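Putative modification methylase (Thermus thermophilus, PDB 2ZIG) probably methylates the exocyclic N4 of cytosine in DNA, using S-adenosyl-L-methionine as the methyl donor. Local coordinates at residues Arg78-Arg81 and Glu82-Arg85; Pro114-Ala117 and Asp118-Arg122; Ser190-Lys194 and Glu195-Arg199. All blocks are in the same frame, centred on the assembly; numbering follows the deposited sequence.

Contact 1: Arg78-Arg81 and Glu82-Arg85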
loop_
_atom_site.group_PDB
_atom_site.type_symbol
_atom_site.label_atom_id
_atom_site.label_comp_id
_atom_site.label_asym_id
_atom_site.label_seq_id
_atom_site.Cartn_x
_atom_site.Cartn_y
_atom_site.Cartn_z
ATOM N N ARG B 78 -9.352 -7.444 16.663
ATOM C CA ARG B 78 -10.369 -8.273 17.293
ATOM C C ARG B 78 -11.588 -8.392 16.382
ATOM O O ARG B 78 -12.341 -9.371 16.447
ATOM C CB ARG B 78 -10.770 -7.687 18.642
ATOM C CG ARG B 78 -9.724 -7.876 19.732
ATOM C CD ARG B 78 -10.259 -7.378 21.068
ATOM N NE ARG B 78 -10.666 -5.979 20.977
ATOM C CZ ARG B 78 -11.294 -5.312 21.941
ATOM N NH1 ARG B 78 -11.594 -5.918 23.084
ATOM N NH2 ARG B 78 -11.628 -4.039 21.756
ATOM N N VAL B 79 -11.775 -7.386 15.532
ATOM C CA VAL B 79 -12.879 -7.388 14.582
ATOM C C VAL B 79 -12.511 -8.287 13.400
ATOM O O VAL B 79 -13.313 -9.114 12.963
ATOM C CB VAL B 79 -13.166 -5.967 14.065
ATOM C CG1 VAL B 79 -14.255 -6.003 13.001
ATOM C CG2 VAL B 79 -13.578 -5.073 15.226
ATOM N N TRP B 80 -11.291 -8.131 12.892
ATOM C CA TRP B 80 -10.827 -8.934 11.761
ATOM C C TRP B 80 -10.864 -10.423 12.144
ATOM O O TRP B 80 -11.114 -11.286 11.293
ATOM C CB TRP B 80 -9.392 -8.536 11.356
ATOM C CG TRP B 80 -9.150 -7.057 11.093
ATOM C CD1 TRP B 80 -7.998 -6.368 11.354
ATOM C CD2 TRP B 80 -10.060 -6.102 10.514
ATOM N NE1 TRP B 80 -8.134 -5.053 10.983
ATOM C CE2 TRP B 80 -9.386 -4.861 10.464
ATOM C CE3 TRP B 80 -11.376 -6.174 10.036
ATOM C CZ2 TRP B 80 -9.987 -3.698 9.954
ATOM C CZ3 TRP B 80 -11.973 -5.021 9.530
ATOM C CH2 TRP B 80 -11.275 -3.798 9.494
ATOM N N ARG B 81 -10.615 -10.722 13.420
ATOM C CA ARG B 81 -10.637 -12.113 13.902
ATOM C C ARG B 81 -12.015 -12.724 13.729
ATOM O O ARG B 81 -12.144 -13.844 13.249
ATOM C CB ARG B 81 -10.251 -12.207 15.378
ATOM C CG ARG B 81 -8.765 -12.221 15.641
ATOM C CD ARG B 81 -8.455 -12.861 16.991
ATOM N NE ARG B 81 -7.029 -12.789 17.298
ATOM C CZ ARG B 81 -6.373 -11.656 17.529
ATOM N NH1 ARG B 81 -7.017 -10.494 17.495
ATOM N NH2 ARG B 81 -5.068 -11.683 17.777
ATOM N N GLU B 82 -13.046 -11.996 14.141
ATOM C CA GLU B 82 -14.410 -12.486 13.992
ATOM C C GLU B 82 -14.764 -12.588 12.512
ATOM O O GLU B 82 -15.412 -13.547 12.088
ATOM C CB GLU B 82 -15.409 -11.554 14.692
ATOM C CG GLU B 82 -15.409 -11.662 16.208
ATOM C CD GLU B 82 -15.543 -13.098 16.681
ATOM O OE1 GLU B 82 -16.465 -13.797 16.222
ATOM O OE2 GLU B 82 -14.722 -13.527 17.514
ATOM N N VAL B 83 -14.347 -11.595 11.728
ATOM C CA VAL B 83 -14.623 -11.607 10.297
ATOM C C VAL B 83 -14.049 -12.881 9.686
ATOM O O VAL B 83 -14.703 -13.544 8.889
ATOM C CB VAL B 83 -13.990 -10.389 9.574
ATOM C CG1 VAL B 83 -14.004 -10.617 8.046
ATOM C CG2 VAL B 83 -14.764 -9.121 9.926
ATOM N N PHE B 84 -12.828 -13.226 10.073
ATOM C CA PHE B 84 -12.193 -14.417 9.532
ATOM C C PHE B 84 -13.006 -15.668 9.851
ATOM O O PHE B 84 -13.062 -16.613 9.060
ATOM C CB PHE B 84 -10.777 -14.553 10.084
ATOM C CG PHE B 84 -10.026 -15.741 9.545
ATOM C CD1 PHE B 84 -10.122 -16.985 10.161
ATOM C CD2 PHE B 84 -9.236 -15.622 8.410
ATOM C CE1 PHE B 84 -9.439 -18.095 9.650
ATOM C CE2 PHE B 84 -8.555 -16.724 7.897
ATOM C CZ PHE B 84 -8.660 -17.962 8.522
ATOM N N ARG B 85 -13.645 -15.660 11.012
ATOM C CA ARG B 85 -14.443 -16.790 11.451
ATOM C C ARG B 85 -15.803 -16.813 10.753
ATOM O O ARG B 85 -16.312 -17.877 10.396
ATOM C CB ARG B 85 -14.618 -16.717 12.968
ATOM C CG ARG B 85 -14.892 -18.042 13.628
ATOM C CD ARG B 85 -16.315 -18.110 14.099
ATOM N NE ARG B 85 -16.669 -16.948 14.904
ATOM C CZ ARG B 85 -17.900 -16.702 15.335
ATOM N NH1 ARG B 85 -18.881 -17.543 15.039
ATOM N NH2 ARG B 85 -18.155 -15.607 16.040
#
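Trp80 O accepts the N-H of Phe84 N at 2.9 Å, one of three backbone bonds that join residues 78-81 to residues 82-85 within helix 66-86. Val79 O takes Val83 N at 3.0 Å, and Arg81 O takes Arg85 N at 3.2 Å with a more bent N-H angle of 141°. These are the i to i+4 bonds of an alpha-helix.

The side chains of this turn sort by polarity. With chi1 at 166°, Val83 CG2 stands anti to the carbonyl carbon and beside the backbone N, which puts it 3.4 Å from Val79 O. Val83 CG2 also meets the edge of the Trp80 ring, 4.5 Å from Trp80 CE3 and near the ring plane. Val79 CG1 lies 4.4 Å from Val83 CG2.

On the polar side, Arg85 NH2 forms a salt bridge with Glu82 OE1, though the modelled 2.5 Å is doubtfully short. It links residues three apart (i to i+3). The carboxylate carbon of Glu82 lies at the guanidinium edge, in its plane. Arg85 NH1 is satisfied by Phe36 O. Glu82 and Phe36 O probably limit how the guanidinium turns, and NH2 adds a weak bond to Ala34 O. Phe84 O is bonded by Lys175 NZ.

The helix packs against the sheet of this Rossmann-like methyltransferase domain. Trp80 lies on Leu93 and Ile95 of strand 91-97 and on Ile119 and Cys123 of helix 115-125. Val83 also rests on Leu93. Glu82 touches helix 29-34, and Val79 lies near Ala29, a residue of the S-adenosyl-L-methionine site at the start of that helix.

Contact 2: Pro114-Ala117 and Asp118-Arg122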
loop_
_atom_site.group_PDB
_atom_site.type_symbol
_atom_site.label_atom_id
_atom_site.label_comp_id
_atom_site.label_asym_id
_atom_site.label_seq_id
_atom_site.Cartn_x
_atom_site.Cartn_y
_atom_site.Cartn_z
ATOM N N PRO B 114 1.060 4.833 8.300
ATOM C CA PRO B 114 0.788 3.862 7.228
ATOM C C PRO B 114 -0.311 2.862 7.602
ATOM O O PRO B 114 -0.089 1.652 7.605
ATOM C CB PRO B 114 2.140 3.185 7.036
ATOM C CG PRO B 114 2.666 3.128 8.441
ATOM C CD PRO B 114 2.330 4.516 8.984
ATOM N N LEU B 115 -1.494 3.384 7.909
ATOM C CA LEU B 115 -2.634 2.566 8.310
ATOM C C LEU B 115 -2.890 1.330 7.450
ATOM O O LEU B 115 -3.064 0.229 7.977
ATOM C CB LEU B 115 -3.901 3.416 8.318
ATOM C CG LEU B 115 -4.818 3.364 9.543
ATOM C CD1 LEU B 115 -6.212 3.810 9.116
ATOM C CD2 LEU B 115 -4.862 1.962 10.144
ATOM N N HIS B 116 -2.924 1.509 6.131
ATOM C CA HIS B 116 -3.202 0.395 5.235
ATOM C C HIS B 116 -2.146 -0.707 5.361
ATOM O O HIS B 116 -2.463 -1.896 5.279
ATOM C CB HIS B 116 -3.274 0.868 3.774
ATOM C CG HIS B 116 -1.941 0.913 3.086
ATOM N ND1 HIS B 116 -1.043 1.945 3.262
ATOM C CD2 HIS B 116 -1.338 0.027 2.260
ATOM C CE1 HIS B 116 0.056 1.692 2.573
ATOM N NE2 HIS B 116 -0.097 0.535 1.956
ATOM N N ALA B 117 -0.894 -0.309 5.557
ATOM C CA ALA B 117 0.188 -1.275 5.670
ATOM C C ALA B 117 0.117 -2.034 6.992
ATOM O O ALA B 117 0.366 -3.237 7.033
ATOM C CB ALA B 117 1.535 -0.571 5.535
ATOM N N ASP B 118 -0.211 -1.329 8.069
ATOM C CA ASP B 118 -0.328 -1.961 9.376
ATOM C C ASP B 118 -1.472 -2.959 9.338
ATOM O O ASP B 118 -1.382 -4.040 9.924
ATOM C CB ASP B 118 -0.578 -0.909 10.466
ATOM C CG ASP B 118 0.712 -0.273 10.965
ATOM O OD1 ASP B 118 1.580 -1.030 11.446
ATOM O OD2 ASP B 118 0.865 0.964 10.875
ATOM N N ILE B 119 -2.539 -2.602 8.626
ATOM C CA ILE B 119 -3.702 -3.470 8.507
ATOM C C ILE B 119 -3.334 -4.724 7.721
ATOM O O ILE B 119 -3.618 -5.841 8.161
ATOM C CB ILE B 119 -4.879 -2.749 7.798
ATOM C CG1 ILE B 119 -5.313 -1.516 8.604
ATOM C CG2 ILE B 119 -6.056 -3.707 7.614
ATOM C CD1 ILE B 119 -5.840 -1.824 9.956
ATOM N N GLN B 120 -2.694 -4.546 6.566
ATOM C CA GLN B 120 -2.294 -5.689 5.738
ATOM C C GLN B 120 -1.442 -6.678 6.512
ATOM O O GLN B 120 -1.689 -7.880 6.483
ATOM C CB GLN B 120 -1.502 -5.240 4.500
ATOM C CG GLN B 120 -2.351 -4.814 3.328
ATOM C CD GLN B 120 -1.527 -4.534 2.087
ATOM O OE1 GLN B 120 -1.542 -5.304 1.128
ATOM N NE2 GLN B 120 -0.800 -3.435 2.102
ATOM N N VAL B 121 -0.429 -6.166 7.197
ATOM C CA VAL B 121 0.474 -7.007 7.967
ATOM C C VAL B 121 -0.268 -7.786 9.056
ATOM O O VAL B 121 -0.204 -9.012 9.112
ATOM C CB VAL B 121 1.591 -6.143 8.590
ATOM C CG1 VAL B 121 2.439 -6.968 9.549
ATOM C CG2 VAL B 121 2.460 -5.568 7.475
ATOM N N ARG B 122 -0.993 -7.074 9.907
ATOM C CA ARG B 122 -1.725 -7.718 10.985
ATOM C C ARG B 122 -2.739 -8.756 10.505
ATOM O O ARG B 122 -3.009 -9.728 11.211
ATOM C CB ARG B 122 -2.402 -6.656 11.847
ATOM C CG ARG B 122 -1.415 -5.840 12.664
ATOM C CD ARG B 122 -2.065 -4.604 13.239
ATOM N NE ARG B 122 -1.213 -3.928 14.216
ATOM C CZ ARG B 122 -1.228 -4.177 15.523
ATOM N NH1 ARG B 122 -2.055 -5.089 16.020
ATOM N NH2 ARG B 122 -0.421 -3.509 16.337
#
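Pro114 O accepts two backbone N-H groups at the start of helix 115-125. Asp118 N reaches Pro114 O at 3.0 Å, nearly along the C=O axis, and Ala117 N adds a weak bond. Pro114 is the N-cap residue. The next carbonyls follow in step: Leu115 O takes Ile119 N, His116 O takes Gln120 N, and Ala117 O takes Val121 N, each at 3.0 Å.

Leu115 and Ile119 lie side by side and point the same way. Leu115 CD2 touches Ile119 CG1 at 3.8 Å, and Ile119 CD1 is almost as near. Ile119 CG1 stands anti to the carbonyl carbon (chi1 -61°), which turns it toward Leu115. An alanine here would lose CG1, CG2 and CD1, which is likely to open a gap beside Leu115 and against Leu73, Leu76 and Ile95.

This helix packs on the sheet of the Rossmann-like methyltransferase domain, and the face with His116, Asp118, Gln120 and Val121 meets the second subunit. With CG between the backbone N and the carbonyl carbon (chi1 86°), His116 CD2 comes to 3.5 Å from Gln120 NE2, with ring and amide planes 32° apart. His116 ND1 is hydrogen-bonded to Asp99 OD2, while His116 NE2 is hydrogen-bonded to His116 NE2 of the second subunit. Gln120 OE1 is satisfied by Asn130.

Asp118 OD2 comes within 3.7 Å of Pro114 CG and is hydrogen-bonded to Tyr69 OH. The other carboxylate oxygen, Asp118 OD1, forms a salt bridge with Arg124 of the second subunit.

Contact 3: Ser190-Lys194 and Glu195-Arg199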
loop_
_atom_site.group_PDB
_atom_site.type_symbol
_atom_site.label_atom_id
_atom_site.label_comp_id
_atom_site.label_asym_id
_atom_site.label_seq_id
_atom_site.Cartn_x
_atom_site.Cartn_y
_atom_site.Cartn_z
ATOM N N SER B 190 -24.952 -13.034 -11.754
ATOM C CA SER B 190 -23.834 -12.262 -11.232
ATOM C C SER B 190 -22.736 -12.046 -12.253
ATOM O O SER B 190 -21.805 -11.282 -12.010
ATOM C CB SER B 190 -23.246 -12.966 -10.011
ATOM O OG SER B 190 -24.264 -13.297 -9.087
ATOM N N ARG B 191 -22.828 -12.736 -13.383
ATOM C CA ARG B 191 -21.824 -12.596 -14.421
ATOM C C ARG B 191 -21.775 -11.130 -14.825
ATOM O O ARG B 191 -22.811 -10.489 -14.998
ATOM C CB ARG B 191 -22.174 -13.474 -15.629
ATOM C CG ARG B 191 -21.192 -13.365 -16.788
ATOM C CD ARG B 191 -21.526 -14.343 -17.901
ATOM N NE ARG B 191 -21.456 -15.729 -17.444
ATOM C CZ ARG B 191 -22.483 -16.577 -17.442
ATOM N NH1 ARG B 191 -23.677 -16.186 -17.871
ATOM N NH2 ARG B 191 -22.316 -17.819 -17.010
ATOM N N LEU B 192 -20.569 -10.601 -14.969
ATOM C CA LEU B 192 -20.408 -9.209 -15.345
ATOM C C LEU B 192 -20.260 -9.043 -16.845
ATOM O O LEU B 192 -19.577 -9.838 -17.501
ATOM C CB LEU B 192 -19.177 -8.619 -14.657
ATOM C CG LEU B 192 -19.325 -8.278 -13.174
ATOM C CD1 LEU B 192 -17.971 -8.081 -12.549
ATOM C CD2 LEU B 192 -20.162 -7.028 -13.029
ATOM N N PRO B 193 -20.904 -8.009 -17.413
ATOM C CA PRO B 193 -20.803 -7.767 -18.853
ATOM C C PRO B 193 -19.326 -7.466 -19.099
ATOM O O PRO B 193 -18.636 -6.952 -18.210
ATOM C CB PRO B 193 -21.671 -6.526 -19.063
ATOM C CG PRO B 193 -22.640 -6.580 -17.924
ATOM C CD PRO B 193 -21.770 -7.007 -16.774
ATOM N N LYS B 194 -18.841 -7.790 -20.286
ATOM C CA LYS B 194 -17.440 -7.568 -20.612
ATOM C C LYS B 194 -16.974 -6.147 -20.277
ATOM O O LYS B 194 -15.920 -5.959 -19.670
ATOM C CB LYS B 194 -17.212 -7.861 -22.096
ATOM C CG LYS B 194 -15.762 -7.778 -22.548
ATOM C CD LYS B 194 -15.617 -8.062 -24.049
ATOM C CE LYS B 194 -16.030 -9.494 -24.404
ATOM N NZ LYS B 194 -17.475 -9.789 -24.124
ATOM N N GLU B 195 -17.765 -5.148 -20.654
ATOM C CA GLU B 195 -17.389 -3.765 -20.399
ATOM C C GLU B 195 -17.100 -3.469 -18.930
ATOM O O GLU B 195 -16.066 -2.883 -18.601
ATOM C CB GLU B 195 -18.471 -2.806 -20.902
ATOM C CG GLU B 195 -18.081 -1.337 -20.746
ATOM C CD GLU B 195 -19.161 -0.374 -21.210
ATOM O OE1 GLU B 195 -20.244 -0.340 -20.581
ATOM O OE2 GLU B 195 -18.925 0.352 -22.203
ATOM N N ASP B 196 -18.008 -3.867 -18.047
ATOM C CA ASP B 196 -17.823 -3.615 -16.629
ATOM C C ASP B 196 -16.645 -4.406 -16.079
ATOM O O ASP B 196 -15.831 -3.877 -15.313
ATOM C CB ASP B 196 -19.089 -3.975 -15.853
ATOM C CG ASP B 196 -20.309 -3.215 -16.340
ATOM O OD1 ASP B 196 -20.193 -1.994 -16.593
ATOM O OD2 ASP B 196 -21.391 -3.837 -16.460
ATOM N N PHE B 197 -16.547 -5.669 -16.481
ATOM C CA PHE B 197 -15.475 -6.533 -16.006
ATOM C C PHE B 197 -14.108 -5.884 -16.178
ATOM O O PHE B 197 -13.323 -5.799 -15.234
ATOM C CB PHE B 197 -15.494 -7.858 -16.760
ATOM C CG PHE B 197 -14.513 -8.862 -16.239
ATOM C CD1 PHE B 197 -14.878 -9.746 -15.227
ATOM C CD2 PHE B 197 -13.219 -8.905 -16.734
ATOM C CE1 PHE B 197 -13.964 -10.662 -14.712
ATOM C CE2 PHE B 197 -12.293 -9.814 -16.230
ATOM C CZ PHE B 197 -12.665 -10.695 -15.215
ATOM N N HIS B 198 -13.820 -5.433 -17.395
ATOM C CA HIS B 198 -12.531 -4.813 -17.674
ATOM C C HIS B 198 -12.355 -3.492 -16.949
ATOM O O HIS B 198 -11.249 -3.144 -16.551
ATOM C CB HIS B 198 -12.346 -4.668 -19.186
ATOM C CG HIS B 198 -12.183 -5.988 -19.878
ATOM N ND1 HIS B 198 -11.153 -6.856 -19.580
ATOM C CD2 HIS B 198 -12.962 -6.627 -20.783
ATOM C CE1 HIS B 198 -11.305 -7.973 -20.268
ATOM N NE2 HIS B 198 -12.395 -7.862 -21.005
ATOM N N ARG B 199 -13.450 -2.769 -16.747
ATOM C CA ARG B 199 -13.372 -1.514 -16.019
ATOM C C ARG B 199 -13.150 -1.761 -14.522
ATOM O O ARG B 199 -12.365 -1.059 -13.890
ATOM C CB ARG B 199 -14.652 -0.710 -16.200
ATOM C CG ARG B 199 -14.616 0.658 -15.538
ATOM C CD ARG B 199 -15.981 1.312 -15.631
ATOM N NE ARG B 199 -16.533 1.153 -16.971
ATOM C CZ ARG B 199 -17.825 0.983 -17.221
ATOM N NH1 ARG B 199 -18.690 0.953 -16.213
ATOM N NH2 ARG B 199 -18.253 0.831 -18.472
#
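Lys194 and His198 run side by side, one turn apart, and point the same way. Lys194 holds CG opposite its backbone N (chi1 -175°), and Lys194 CG meets the His198 ring at the edge, in plane, 3.5 Å from His198 CD2. The lysine chain bends at chi3 and again at chi4, and NZ stays well short of the imidazole. The same His198 CD2 lies 3.2 Å from Lys194 O, which accepts His198 N. Phe197 CD2 lies over one face of the imidazole, toward its rim.

Pro193 and Asp196 approach at a slant. Asp196 has CG beside its backbone N (chi1 -58°), which folds the carboxylate back toward the proline. Asp196 OD2 lies 3.2 Å from Pro193 CD and 3.4 Å from Pro193 CG.

Pro193 is the N-cap of helix 194-200, at the end of the loop that follows helix 184-190. Pro193 O accepts Phe197 N at 3.0 Å in a nearly straight bond and so closes the first helical turn. Leu192 CB, in the loop, is 4.3 Å from Phe197 CB. The Phe197 side chain leads away from there. Its ring stacks with Phe201 and meets Tyr157 of the second subunit edge-to-face.

Arg199 binds two acids of the first turn. Arg199 NH2 forms a salt bridge with Glu195 OE1 at 3.1 Å. Glu195 reaches it with an extended chain, and its OE2 lies at the guanidinium edge. Arg199 NH1 is 3.3 Å from Asp196 OD1, but that oxygen sits well out of the guanidinium plane, and the attraction is one of charge alone.

In the fold
The three contacts follow one another along the chain, and none nests in or crosses another. Each joins consecutive residues, so none closes a long loop. Contact 1 comes first, near the end of helix 66-86, just before strands 87-88 and 91-97. Contact 2 begins helix 115-125, which leads to strand 129-137. The two touch where Trp80 NE1 meets Ile119 CD1 at 4.1 Å, so the two helices pack together beside strand 91-97. Contact 3 starts helix 194-200, with its centre about 30 Å from those of the other two, and lies across the chain's centre from contact 1. Contacts 2 and 3 both reach the second subunit; contact 1 does not.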